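Local coordinates for EGF family domain-containing protein (Toxoplasma gondii, PDB 4Z80), which probably serves in host-cell invasion as a parasite surface antigen of the AMA family, binding a RON2-type ligand at the moving junction, at residues Asp27-Lys32 / Thr333-Pro338. Sequence-based numbering, arbitrary orientation.
Sequences DLIWDK and TSHTRP
The imidazole of H335 packs one face against the carbonyl of L28 and meets the indole of W30 obliquely, where strand 27-30, outermost in a three-stranded antiparallel sheet, touches the loop between strand 329-332 and helix 340-343, a loop within the AMA1 family region, which belongs to the PAN clan. The carbonyl oxygen of L28 sits offset toward the imidazole rim, with L28 O 3.0 Å from H335 CG. On the opposite face lies a water, likewise off centre. W30 and H335 run past each other in opposite directions; the centroids of the indole five-membered ring and the imidazole are 4.8 Å apart and the planes are inclined by 33°, an oblique pair. The imidazole does not swing loosely here, because E177 takes a hydrogen bond from the strand at W30 N and pairs with H335 NE2 through the same carboxylate oxygen, OE2.

L28 leans over H335 CB with its CD1, 3.7 Å away, while CD2 reaches R337 CB at 3.9 Å. With CG between the backbone N and the carbonyl carbon (chi1 70°), the isobutyl end turns toward the loop, although CB itself does not point there, and CD1 also rests off centre on one face of the W30 indole. The far rim of that indole meets the loop edge-on, W30 CH2 lying 4.1 Å from P338 CD. R260 of helix 252-262 makes a separate cation-pi contact with the indole. Two waters bridge the segments. One accepts from L28 N and donates to H335 O; the second, the one over the H335 face, lies in the indole plane, weakly held by W30 NE1 and S334 O and closer to S334 OG, which also bonds S259 OG. Buried with no polar partner, T336 O ends 3.3 Å from W30 CH2, at the indole edge.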
# COMPACT_ATOMS: atom_id res chain seq x y z
N ASP A 27 -9.59 9.81 4.45
CA ASP A 27 -9.28 9.90 3.04
C ASP A 27 -8.71 11.28 2.80
O ASP A 27 -9.45 12.26 2.78
CB ASP A 27 -10.53 9.68 2.19
CG ASP A 27 -10.24 9.74 0.70
OD1 ASP A 27 -9.25 9.13 0.25
OD2 ASP A 27 -11.02 10.39 -0.03
N LEU A 28 -7.39 11.38 2.67
CA LEU A 28 -6.79 12.68 2.42
C LEU A 28 -6.20 12.74 1.03
O LEU A 28 -5.89 11.72 0.40
CB LEU A 28 -5.73 13.01 3.47
CG LEU A 28 -4.40 12.25 3.50
CD1 LEU A 28 -3.38 12.77 2.48
CD2 LEU A 28 -3.79 12.33 4.90
N ILE A 29 -6.07 13.97 0.54
CA ILE A 29 -5.36 14.24 -0.69
C ILE A 29 -4.36 15.35 -0.41
O ILE A 29 -4.58 16.18 0.48
CB ILE A 29 -6.32 14.64 -1.83
CG1 ILE A 29 -7.23 15.76 -1.36
CG2 ILE A 29 -7.15 13.44 -2.28
CD1 ILE A 29 -7.73 16.61 -2.46
N TRP A 30 -3.25 15.36 -1.14
CA TRP A 30 -2.20 16.36 -0.91
C TRP A 30 -2.57 17.65 -1.61
O TRP A 30 -3.00 17.64 -2.77
CB TRP A 30 -0.83 15.84 -1.39
CG TRP A 30 -0.47 14.51 -0.81
CD1 TRP A 30 -0.40 13.31 -1.48
CD2 TRP A 30 -0.18 14.21 0.55
NE1 TRP A 30 -0.08 12.30 -0.62
CE2 TRP A 30 0.08 12.83 0.64
CE3 TRP A 30 -0.10 14.99 1.72
CZ2 TRP A 30 0.39 12.20 1.84
CZ3 TRP A 30 0.22 14.36 2.91
CH2 TRP A 30 0.47 12.98 2.96
N ASP A 31 -2.43 18.77 -0.91
CA ASP A 31 -2.65 20.08 -1.51
C ASP A 31 -2.02 21.17 -0.65
O ASP A 31 -2.22 21.18 0.56
CB ASP A 31 -4.14 20.35 -1.69
CG ASP A 31 -4.40 21.51 -2.64
OD1 ASP A 31 -4.29 22.67 -2.20
OD2 ASP A 31 -4.70 21.25 -3.83
N LYS A 32 -1.28 22.07 -1.26
CA LYS A 32 -0.57 23.09 -0.48
C LYS A 32 -1.53 24.10 0.15
O LYS A 32 -1.14 24.85 1.04
CB LYS A 32 0.48 23.80 -1.34
CG LYS A 32 -0.05 24.57 -2.53
CD LYS A 32 1.11 25.16 -3.32
CE LYS A 32 0.64 25.72 -4.65
NZ LYS A 32 -0.44 26.73 -4.47
N THR A 333 -1.24 3.07 2.04
CA THR A 333 -1.78 3.80 0.91
C THR A 333 -0.91 5.01 0.56
O THR A 333 -0.09 5.47 1.37
CB THR A 333 -3.23 4.27 1.15
OG1 THR A 333 -3.25 5.36 2.08
CG2 THR A 333 -4.09 3.12 1.67
N SER A 334 -1.09 5.50 -0.65
CA SER A 334 -0.31 6.62 -1.15
C SER A 334 -0.53 7.86 -0.28
O SER A 334 0.34 8.71 -0.16
CB SER A 334 -0.68 6.90 -2.60
OG SER A 334 0.23 7.79 -3.24
N HIS A 335 -1.71 7.93 0.32
CA HIS A 335 -2.10 9.07 1.14
C HIS A 335 -2.05 8.71 2.63
O HIS A 335 -3.04 8.82 3.36
CB HIS A 335 -3.50 9.54 0.73
CG HIS A 335 -3.56 10.09 -0.67
ND1 HIS A 335 -4.11 9.38 -1.72
CD2 HIS A 335 -3.16 11.27 -1.18
CE1 HIS A 335 -4.04 10.12 -2.82
NE2 HIS A 335 -3.46 11.27 -2.52
N THR A 336 -0.88 8.29 3.08
CA THR A 336 -0.65 8.01 4.49
C THR A 336 -0.38 9.33 5.22
O THR A 336 0.35 10.18 4.71
CB THR A 336 0.54 7.05 4.65
OG1 THR A 336 0.19 5.78 4.07
CG2 THR A 336 0.91 6.84 6.10
N ARG A 337 -0.96 9.50 6.41
CA ARG A 337 -0.82 10.76 7.13
C ARG A 337 0.55 10.80 7.83
O ARG A 337 1.00 9.80 8.39
CB ARG A 337 -1.98 10.98 8.11
CG ARG A 337 -2.23 9.90 9.17
CD ARG A 337 -3.52 10.17 9.94
NE ARG A 337 -3.51 11.52 10.51
CZ ARG A 337 -4.58 12.25 10.80
NH1 ARG A 337 -5.81 11.78 10.61
NH2 ARG A 337 -4.42 13.46 11.31
N PRO A 338 1.23 11.95 7.75
CA PRO A 338 2.60 12.04 8.24
C PRO A 338 2.69 12.05 9.76
O PRO A 338 3.78 11.86 10.32
CB PRO A 338 3.09 13.38 7.65
CG PRO A 338 1.87 14.17 7.45
CD PRO A 338 0.79 13.19 7.08
O HOH W 1 -5.79 8.57 2.97
O HOH W 2 -0.12 10.42 -2.80